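Local coordinates for GTPase activator-like protein (Chaetomium thermophilum, PDB 6SSH), which probably activates a small GTPase by speeding its GTP hydrolysis, this chain being the TSC2-type GAP domain of a longer protein, at residues Asp102-Val107 and Leu192-Phe197; Lys113-Asp118 and Tyr126-Ile131; Pro164-Ile169 and Leu199-Arg204. All coordinates share one frame; numbering follows the deposited sequence.

Contact 1: residues Asp102-Val107 and Leu192-Phe197; sequences DFVNIV and LNASVF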
loop_
_atom_site.group_PDB
_atom_site.type_symbol
_atom_site.label_atom_id
_atom_site.label_comp_id
_atom_site.label_asym_id
_atom_site.label_seq_id
_atom_site.Cartn_x
_atom_site.Cartn_y
_atom_site.Cartn_z
ATOM N N ASP A 102 6.854 -3.183 7.377
ATOM C CA ASP A 102 7.220 -2.621 6.066
ATOM C C ASP A 102 7.618 -1.189 6.254
ATOM O O ASP A 102 6.882 -0.367 6.798
ATOM C CB ASP A 102 6.041 -2.709 5.151
ATOM C CG ASP A 102 5.690 -4.144 4.724
ATOM O OD1 ASP A 102 6.556 -5.021 4.825
ATOM O OD2 ASP A 102 4.544 -4.319 4.236
ATOM N N PHE A 103 8.795 -0.847 5.747
ATOM C CA PHE A 103 9.281 0.528 5.860
ATOM C C PHE A 103 8.334 1.476 5.119
ATOM O O PHE A 103 8.148 2.623 5.537
ATOM C CB PHE A 103 10.714 0.638 5.317
ATOM C CG PHE A 103 11.766 -0.101 6.132
ATOM C CD1 PHE A 103 11.697 -0.187 7.511
ATOM C CD2 PHE A 103 12.855 -0.691 5.470
ATOM C CE1 PHE A 103 12.722 -0.869 8.241
ATOM C CE2 PHE A 103 13.888 -1.315 6.172
ATOM C CZ PHE A 103 13.797 -1.436 7.554
ATOM N N VAL A 104 7.841 1.060 3.976
ATOM C CA VAL A 104 7.028 1.856 3.066
ATOM C C VAL A 104 5.645 1.241 2.941
ATOM O O VAL A 104 5.534 0.033 2.707
ATOM C CB VAL A 104 7.688 1.903 1.670
ATOM C CG1 VAL A 104 6.881 2.759 0.744
ATOM C CG2 VAL A 104 9.139 2.412 1.806
ATOM N N ASN A 105 4.605 2.083 3.058
ATOM C CA ASN A 105 3.216 1.698 2.870
ATOM C C ASN A 105 2.498 2.691 2.002
ATOM O O ASN A 105 2.653 3.895 2.216
ATOM C CB ASN A 105 2.482 1.553 4.246
ATOM C CG ASN A 105 2.909 0.336 5.002
ATOM O OD1 ASN A 105 2.512 -0.765 4.659
ATOM N ND2 ASN A 105 3.709 0.500 5.974
ATOM N N ILE A 106 1.744 2.196 1.083
ATOM C CA ILE A 106 0.831 2.952 0.229
ATOM C C ILE A 106 -0.510 2.982 0.900
ATOM O O ILE A 106 -1.019 1.887 1.322
ATOM C CB ILE A 106 0.743 2.322 -1.156
ATOM C CG1 ILE A 106 2.111 2.336 -1.818
ATOM C CG2 ILE A 106 -0.333 2.997 -2.015
ATOM C CD1 ILE A 106 2.230 1.385 -2.994
ATOM N N VAL A 107 -1.148 4.136 1.046
ATOM C CA VAL A 107 -2.426 4.287 1.691
ATOM C C VAL A 107 -3.436 4.853 0.719
ATOM O O VAL A 107 -3.178 5.943 0.146
ATOM C CB VAL A 107 -2.305 5.239 2.896
ATOM C CG1 VAL A 107 -3.653 5.470 3.577
ATOM C CG2 VAL A 107 -1.332 4.683 3.921
ATOM N N LEU A 192 9.432 2.402 -4.761
ATOM C CA LEU A 192 10.759 1.855 -4.945
ATOM C C LEU A 192 11.823 2.793 -4.386
ATOM O O LEU A 192 12.728 2.389 -3.676
ATOM C CB LEU A 192 11.010 1.569 -6.421
ATOM C CG LEU A 192 12.303 0.811 -6.727
ATOM C CD1 LEU A 192 12.425 -0.475 -5.903
ATOM C CD2 LEU A 192 12.316 0.516 -8.224
ATOM N N ASN A 193 11.761 4.076 -4.722
ATOM C CA ASN A 193 12.714 5.024 -4.230
ATOM C C ASN A 193 12.646 5.092 -2.700
ATOM O O ASN A 193 13.657 5.093 -2.020
ATOM C CB ASN A 193 12.444 6.389 -4.868
ATOM C CG ASN A 193 12.803 6.398 -6.388
ATOM O OD1 ASN A 193 13.520 5.533 -6.861
ATOM N ND2 ASN A 193 12.255 7.321 -7.124
ATOM N N ALA A 194 11.450 5.146 -2.156
ATOM C CA ALA A 194 11.308 5.173 -0.698
ATOM C C ALA A 194 11.895 3.931 -0.045
ATOM O O ALA A 194 12.464 4.025 1.058
ATOM C CB ALA A 194 9.844 5.305 -0.327
ATOM N N SER A 195 11.742 2.796 -0.696
ATOM C CA SER A 195 12.263 1.574 -0.114
ATOM C C SER A 195 13.784 1.582 -0.109
ATOM O O SER A 195 14.437 1.185 0.876
ATOM C CB SER A 195 11.747 0.373 -0.897
ATOM O OG SER A 195 12.190 -0.820 -0.257
ATOM N N VAL A 196 14.397 2.028 -1.211
ATOM C CA VAL A 196 15.830 2.129 -1.280
ATOM C C VAL A 196 16.351 3.064 -0.196
ATOM O O VAL A 196 17.317 2.763 0.536
ATOM C CB VAL A 196 16.294 2.485 -2.691
ATOM C CG1 VAL A 196 17.757 2.724 -2.737
ATOM C CG2 VAL A 196 15.898 1.373 -3.672
ATOM N N PHE A 197 15.698 4.229 -0.034
ATOM C CA PHE A 197 16.154 5.122 0.984
ATOM C C PHE A 197 15.980 4.523 2.387
ATOM O O PHE A 197 16.841 4.738 3.228
ATOM C CB PHE A 197 15.370 6.453 0.915
ATOM C CG PHE A 197 15.784 7.366 -0.216
ATOM C CD1 PHE A 197 17.077 7.661 -0.465
ATOM C CD2 PHE A 197 14.800 7.929 -1.001
ATOM C CE1 PHE A 197 17.444 8.556 -1.526
ATOM C CE2 PHE A 197 15.122 8.822 -2.002
ATOM C CZ PHE A 197 16.396 9.081 -2.285
#
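Val104 meets Ala194 and Ser195 where the C-terminal helix 183-201 lies on one face of the mixed beta sheet, a helix-on-sheet layer of the Rap/Ran-GAP domain. Val104 stands at the start of strand 104-109, and its CA comes within 6.1 Å of Ser195 CA, close enough for a valine side chain to touch the helix backbone itself. The touching is done chiefly by one methyl. Val104 CG2 lies 3.6 Å from Ser195 N and 3.7 Å from Ala194 C, thus resting against the peptide link between the two helical residues. The same methyl is 3.7 Å from Ala194 CB, which also has Val104 CG1 beside it, so the alanine methyl faces both branches of the valine. The rotamer sets this division: CG1 is anti to the backbone N (chi1 -178°), leaving CG2 beside that N. No hydrogen bond joins the two segments, and the contact is one of apolar surfaces in a buried layer. Ser195, modelled in two conformers, turns its polar end elsewhere: in the conformer described, OG is hydrogen-bonded to ND1 of His3, on the neighbouring strand 2-10. Around this point Val104 also touches Ile129 and Ser198, while Ala194 touches Ile169, so strand, helix and the loop before the unmodelled gap meet here. Two residues farther along the strand, Ile106 reaches the same helix at Val187, whereas Asn105 between them packs on Tyr128. Ala194 offers a single methyl: Val104 CG1 is 4.1 Å from Ala194 CB, and Val104 CG2 4.3 Å from Ser195 CB.

Contact 2: residues Lys113-Asp118 and Tyr126-Ile131; sequences KPFRFD and YVYIVI. With EDO (1,2-ethanediol), chain D.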
loop_
_atom_site.group_PDB
_atom_site.type_symbol
_atom_site.label_atom_id
_atom_site.label_comp_id
_atom_site.label_asym_id
_atom_site.label_seq_id
_atom_site.Cartn_x
_atom_site.Cartn_y
_atom_site.Cartn_z
ATOM N N LYS A 113 -11.225 12.235 5.446
ATOM C CA LYS A 113 -10.497 12.949 6.485
ATOM C C LYS A 113 -9.022 13.002 6.113
ATOM O O LYS A 113 -8.521 12.170 5.337
ATOM C CB LYS A 113 -10.670 12.243 7.832
ATOM C CG LYS A 113 -12.135 12.003 8.237
ATOM C CD LYS A 113 -12.254 11.130 9.493
ATOM C CE LYS A 113 -13.716 10.886 9.902
ATOM N NZ LYS A 113 -14.389 12.125 10.390
ATOM N N PRO A 114 -8.278 13.930 6.689
ATOM C CA PRO A 114 -6.843 13.946 6.422
ATOM C C PRO A 114 -6.191 12.718 7.039
ATOM O O PRO A 114 -6.534 12.288 8.148
ATOM C CB PRO A 114 -6.364 15.212 7.147
ATOM C CG PRO A 114 -7.555 16.041 7.238
ATOM C CD PRO A 114 -8.702 15.111 7.472
ATOM N N PHE A 115 -5.241 12.149 6.309
ATOM C CA PHE A 115 -4.562 10.973 6.854
ATOM C C PHE A 115 -3.656 11.341 8.007
ATOM O O PHE A 115 -2.835 12.270 7.869
ATOM C CB PHE A 115 -3.721 10.297 5.767
ATOM C CG PHE A 115 -2.958 9.105 6.283
ATOM C CD1 PHE A 115 -3.607 7.934 6.668
ATOM C CD2 PHE A 115 -1.588 9.153 6.452
ATOM C CE1 PHE A 115 -2.907 6.854 7.194
ATOM C CE2 PHE A 115 -0.915 8.061 6.968
ATOM C CZ PHE A 115 -1.572 6.937 7.341
ATOM N N ARG A 116 -3.791 10.664 9.130
ATOM C CA ARG A 116 -2.967 10.938 10.304
ATOM C C ARG A 116 -1.729 10.053 10.271
ATOM O O ARG A 116 -1.834 8.813 10.103
ATOM C CB ARG A 116 -3.741 10.669 11.597
ATOM C CG ARG A 116 -4.992 11.506 11.714
ATOM C CD ARG A 116 -4.688 12.962 11.470
ATOM N NE ARG A 116 -5.856 13.822 11.549
ATOM C CZ ARG A 116 -5.813 15.131 11.323
ATOM N NH1 ARG A 116 -4.661 15.698 11.004
ATOM N NH2 ARG A 116 -6.916 15.864 11.422
ATOM N N PHE A 117 -0.571 10.641 10.501
ATOM C CA PHE A 117 0.686 9.916 10.374
ATOM C C PHE A 117 0.799 8.786 11.390
ATOM O O PHE A 117 1.453 7.779 11.113
ATOM C CB PHE A 117 1.863 10.908 10.534
ATOM C CG PHE A 117 3.190 10.291 10.263
ATOM C CD1 PHE A 117 3.578 9.981 8.969
ATOM C CD2 PHE A 117 4.073 10.054 11.296
ATOM C CE1 PHE A 117 4.808 9.399 8.707
ATOM C CE2 PHE A 117 5.321 9.478 11.048
ATOM C CZ PHE A 117 5.680 9.142 9.751
ATOM N N ASP A 118 0.113 8.900 12.525
ATOM C CA ASP A 118 0.192 7.927 13.591
ATOM C C ASP A 118 -0.924 6.866 13.542
ATOM O O ASP A 118 -1.143 6.146 14.505
ATOM C CB ASP A 118 0.222 8.624 14.962
ATOM C CG ASP A 118 -1.044 9.370 15.268
ATOM O OD1 ASP A 118 -1.902 9.528 14.384
ATOM O OD2 ASP A 118 -1.187 9.843 16.417
ATOM N N TYR A 126 8.451 4.104 8.023
ATOM C CA TYR A 126 9.182 5.326 7.767
ATOM C C TYR A 126 8.445 6.235 6.808
ATOM O O TYR A 126 8.597 7.447 6.963
ATOM C CB TYR A 126 10.527 5.011 7.123
ATOM C CG TYR A 126 11.450 4.158 7.962
ATOM C CD1 TYR A 126 11.319 4.068 9.334
ATOM C CD2 TYR A 126 12.499 3.489 7.359
ATOM C CE1 TYR A 126 12.211 3.272 10.071
ATOM C CE2 TYR A 126 13.364 2.669 8.080
ATOM C CZ TYR A 126 13.215 2.575 9.424
ATOM O OH TYR A 126 14.113 1.785 10.142
ATOM N N VAL A 127 7.721 5.713 5.836
ATOM C CA VAL A 127 7.117 6.476 4.741
ATOM C C VAL A 127 5.736 5.964 4.447
ATOM O O VAL A 127 5.561 4.726 4.323
ATOM C CB VAL A 127 7.959 6.300 3.415
ATOM C CG1 VAL A 127 7.318 7.103 2.254
ATOM C CG2 VAL A 127 9.416 6.753 3.626
ATOM N N TYR A 128 4.781 6.875 4.278
ATOM C CA TYR A 128 3.459 6.590 3.738
ATOM C C TYR A 128 3.304 7.375 2.431
ATOM O O TYR A 128 3.581 8.590 2.366
ATOM C CB TYR A 128 2.330 6.985 4.698
ATOM C CG TYR A 128 2.371 6.213 5.998
ATOM C CD1 TYR A 128 2.808 6.828 7.160
ATOM C CD2 TYR A 128 2.053 4.850 6.020
ATOM C CE1 TYR A 128 2.862 6.170 8.340
ATOM C CE2 TYR A 128 2.123 4.164 7.220
ATOM C CZ TYR A 128 2.551 4.820 8.336
ATOM O OH TYR A 128 2.648 4.168 9.591
ATOM N N ILE A 129 2.893 6.700 1.384
ATOM C CA ILE A 129 2.533 7.283 0.087
ATOM C C ILE A 129 1.042 7.362 0.067
ATOM O O ILE A 129 0.373 6.305 -0.006
ATOM C CB ILE A 129 3.067 6.489 -1.079
ATOM C CG1 ILE A 129 4.583 6.452 -1.047
ATOM C CG2 ILE A 129 2.564 7.057 -2.413
ATOM C CD1 ILE A 129 5.191 5.375 -1.830
ATOM N N VAL A 130 0.455 8.530 0.282
ATOM C CA VAL A 130 -0.974 8.686 0.533
ATOM C C VAL A 130 -1.695 9.130 -0.731
ATOM O O VAL A 130 -1.345 10.183 -1.312
ATOM C CB VAL A 130 -1.243 9.645 1.656
ATOM C CG1 VAL A 130 -2.690 9.679 1.938
ATOM C CG2 VAL A 130 -0.438 9.297 2.904
ATOM N N ILE A 131 -2.659 8.376 -1.201
ATOM C CA ILE A 131 -3.470 8.609 -2.403
ATOM C C ILE A 131 -4.822 9.071 -1.918
ATOM O O ILE A 131 -5.486 8.337 -1.198
ATOM C CB ILE A 131 -3.641 7.344 -3.242
ATOM C CG1 ILE A 131 -2.297 6.835 -3.723
ATOM C CG2 ILE A 131 -4.624 7.581 -4.395
ATOM C CD1 ILE A 131 -2.279 5.387 -4.231
HETATM C C1 EDO D . -7.991 8.801 8.400
HETATM O O1 EDO D . -9.116 9.049 9.232
HETATM C C2 EDO D . -7.046 7.966 9.222
HETATM O O2 EDO D . -5.742 8.495 9.132
HETATM O O HOH W 1 1.387 5.225 11.580
#
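A water molecule bridges Phe117 O and Tyr128 OH, donating a hydrogen bond of 2.6 Å to each, and so ties the loop 113-118 to strand 127-134. The hydroxyl is gripped a second time by Asn125 OD1. Next to this water bridge Phe115, Phe117 and Tyr128 form an aromatic cluster on the sheet face away from helix 183-201; the alternate strand residues Val127 and Ile129 pack on that helix instead. Tyr128 serves the two phenylalanines differently. It offers a face to Phe115, whose ring edge enters in a T-shaped pair with planes at 67°, bringing Phe115 CE2 to 3.9 Å from Tyr128 CG. With Phe117 the roles are reversed: Tyr128 points its own edge at that ring in an offset edge-to-face arrangement, planes at 79°. Phe115 gains its place from a chi1 of 178°, CG anti to the backbone N, and on the strand side its CD2 lies 3.7 Å from Val130 CG2. Met161 of strand 155-162 touches both phenylalanines, and Val107 touches Phe115, closing the cluster from the neighbouring strands. On the loop side an ethanediol, probably from the crystallisation liquor, accepts an almost straight hydrogen bond of 2.9 Å from Arg116 N through its O2. That oxygen also sits 3.3 Å from Phe115 CD1. The tightest ring-to-ring approach of the two segments is Phe117 CE1 to Tyr128 CD1, at 3.6 Å.

Contact 3: residues Pro164-Ile169 and Leu199-Arg204; sequences PGFPEI and LVWANR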
loop_
_atom_site.group_PDB
_atom_site.type_symbol
_atom_site.label_atom_id
_atom_site.label_comp_id
_atom_site.label_asym_id
_atom_site.label_seq_id
_atom_site.Cartn_x
_atom_site.Cartn_y
_atom_site.Cartn_z
ATOM N N PRO A 164 10.330 12.459 10.714
ATOM C CA PRO A 164 11.210 13.627 10.682
ATOM C C PRO A 164 12.657 13.248 10.363
ATOM O O PRO A 164 13.120 12.240 10.898
ATOM C CB PRO A 164 11.134 14.174 12.108
ATOM C CG PRO A 164 9.838 13.632 12.648
ATOM C CD PRO A 164 9.601 12.316 11.979
ATOM N N GLY A 165 13.275 13.975 9.456
ATOM C CA GLY A 165 14.652 13.704 9.054
ATOM C C GLY A 165 14.732 12.681 7.914
ATOM O O GLY A 165 15.836 12.491 7.369
ATOM N N PHE A 166 13.615 12.096 7.488
ATOM C CA PHE A 166 13.644 11.125 6.403
ATOM C C PHE A 166 13.826 11.888 5.101
ATOM O O PHE A 166 13.243 12.949 4.901
ATOM C CB PHE A 166 12.366 10.273 6.372
ATOM C CG PHE A 166 12.503 9.073 5.496
ATOM C CD1 PHE A 166 12.193 9.166 4.169
ATOM C CD2 PHE A 166 13.017 7.904 5.991
ATOM C CE1 PHE A 166 12.395 8.083 3.308
ATOM C CE2 PHE A 166 13.201 6.820 5.157
ATOM C CZ PHE A 166 12.882 6.878 3.861
ATOM N N PRO A 167 14.614 11.340 4.166
ATOM C CA PRO A 167 14.791 12.087 2.905
ATOM C C PRO A 167 13.475 12.453 2.174
ATOM O O PRO A 167 12.543 11.638 2.026
ATOM C CB PRO A 167 15.580 11.107 2.009
ATOM C CG PRO A 167 16.004 9.975 2.849
ATOM C CD PRO A 167 15.447 10.123 4.241
ATOM N N GLU A 168 13.394 13.671 1.662
ATOM C CA GLU A 168 12.268 14.028 0.817
ATOM C C GLU A 168 12.288 13.200 -0.436
ATOM O O GLU A 168 13.348 12.809 -0.972
ATOM C CB GLU A 168 12.312 15.525 0.437
ATOM C CG GLU A 168 12.291 16.469 1.596
ATOM C CD GLU A 168 12.218 17.926 1.155
ATOM O OE1 GLU A 168 12.187 18.185 -0.073
ATOM O OE2 GLU A 168 12.194 18.800 2.046
ATOM N N ILE A 169 11.068 12.854 -0.838
ATOM C CA ILE A 169 10.751 12.202 -2.061
ATOM C C ILE A 169 9.569 13.031 -2.576
ATOM O O ILE A 169 8.653 13.369 -1.779
ATOM C CB ILE A 169 10.263 10.768 -1.793
ATOM C CG1 ILE A 169 11.224 10.053 -0.843
ATOM C CG2 ILE A 169 10.117 10.025 -3.088
ATOM C CD1 ILE A 169 10.667 8.828 -0.259
ATOM N N LEU A 199 16.185 1.453 3.321
ATOM C CA LEU A 199 17.231 0.509 3.671
ATOM C C LEU A 199 18.443 1.170 4.219
ATOM O O LEU A 199 19.109 0.670 5.114
ATOM C CB LEU A 199 17.562 -0.370 2.474
ATOM C CG LEU A 199 16.454 -1.327 2.091
ATOM C CD1 LEU A 199 16.742 -1.923 0.713
ATOM C CD2 LEU A 199 16.298 -2.427 3.130
ATOM N N VAL A 200 18.815 2.340 3.685
ATOM C CA VAL A 200 19.915 3.104 4.242
ATOM C C VAL A 200 19.545 3.703 5.583
ATOM O O VAL A 200 20.326 3.649 6.551
ATOM C CB VAL A 200 20.364 4.234 3.271
ATOM C CG1 VAL A 200 21.375 5.186 3.931
ATOM C CG2 VAL A 200 20.896 3.590 2.010
ATOM N N TRP A 201 18.350 4.256 5.649
ATOM C CA TRP A 201 17.934 4.950 6.859
ATOM C C TRP A 201 17.827 3.966 8.055
ATOM O O TRP A 201 18.076 4.367 9.204
ATOM C CB TRP A 201 16.625 5.706 6.550
ATOM C CG TRP A 201 16.417 7.026 7.268
ATOM C CD1 TRP A 201 17.064 8.194 7.049
ATOM C CD2 TRP A 201 15.439 7.297 8.292
ATOM N NE1 TRP A 201 16.578 9.176 7.896
ATOM C CE2 TRP A 201 15.572 8.648 8.656
ATOM C CE3 TRP A 201 14.459 6.523 8.932
ATOM C CZ2 TRP A 201 14.781 9.235 9.642
ATOM C CZ3 TRP A 201 13.684 7.106 9.905
ATOM C CH2 TRP A 201 13.838 8.455 10.244
ATOM N N ALA A 202 17.546 2.718 7.792
ATOM C CA ALA A 202 17.427 1.689 8.854
ATOM C C ALA A 202 18.761 1.581 9.633
ATOM O O ALA A 202 18.779 1.056 10.760
ATOM C CB ALA A 202 17.013 0.359 8.286
ATOM N N ASN A 203 19.854 2.111 9.085
ATOM C CA ASN A 203 21.171 2.088 9.768
ATOM C C ASN A 203 21.484 3.296 10.640
ATOM O O ASN A 203 22.545 3.354 11.307
ATOM C CB ASN A 203 22.300 2.024 8.727
ATOM C CG ASN A 203 22.228 0.815 7.877
ATOM O OD1 ASN A 203 22.231 -0.302 8.383
ATOM N ND2 ASN A 203 22.158 1.009 6.565
ATOM N N ARG A 204 20.631 4.308 10.624
ATOM C CA ARG A 204 20.947 5.557 11.310
ATOM C C ARG A 204 21.276 5.298 12.788
ATOM O O ARG A 204 20.766 4.335 13.380
ATOM C CB ARG A 204 19.774 6.532 11.191
ATOM C CG ARG A 204 18.592 6.128 12.076
ATOM C CD ARG A 204 17.286 6.722 11.606
ATOM N NE ARG A 204 16.110 6.238 12.370
ATOM C CZ ARG A 204 15.650 4.980 12.381
ATOM N NH1 ARG A 204 16.252 4.027 11.689
ATOM N NH2 ARG A 204 14.566 4.668 13.089
#
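Phe166 and Trp201 bring their backbones to 7.5 Å, CA to CA, where the loop 164-169 passes the C-terminal end of helix 183-201. The loop is irregular and turns at Gly165, whose phi is positive (88°). A type I beta turn from Trp201 to Arg204, closed by the bond from Arg204 N to Trp201 O, brings the chain round. The side chains that fill the angle between loop and turn are arranged as layers, with the indole of Trp201, modelled in two conformers and described here in one, in the middle. Phe166 sets its ring edge against one face of the indole, over its five-membered ring, in a T-shaped pair, planes at 66°, and Phe166 CD2 lies 3.4 Å from Trp201 CD2. Over the opposite face runs the aliphatic part of Arg204, its CD 3.7 Å above the indole plane and over its centre. The guanidinium continues this layer, with Trp201 CZ3 over one of its faces, toward the rim. Pro164 O comes to the edge of the indole, near its plane, 3.7 Å from Trp201 CZ2, and Pro167 CD lies 3.8 Å from Trp201 CD1. Pro167 CD also lies over a face of the Phe166 ring. The indole N-H reaches Gly165 O, but Trp201 NE1 to Gly165 O is 3.4 Å with an angle of 134°, a weak bond. Tyr126 meets Trp201 edge-to-face, linking the cluster to the foot of strand 127-134. The arginine is held in its layer by a bond to the carbonyl of the tryptophan it covers: Arg204 NH1 donates to Trp201 O at 3.1 Å from the face of the carbonyl plane opposite to Arg204 N.

The three contacts lie in one Rap/Ran-GAP domain. Contact 1 uses strand 104-109 and contact 2 its parallel neighbour 127-134 in the same sheet, their centres 12 Å apart; contact 1 shares helix 183-201 with contact 3, centre 11 Å away; contacts 2 and 3 are 17 Å apart, centre to centre. Along the chain contact 2 closes between the two segments of contact 1, then loop 164-169 follows, and the helix supplies both 192-197 and 199-204. The helix packs on one face of the sheet and loop 113-118 on part of the other. Val107 and Ile131 join the strands directly, and Tyr126, Val127 and Ala194 meet loop 164-169; the contacts thus tie the C-terminal helix and two loops to the domain's central strands.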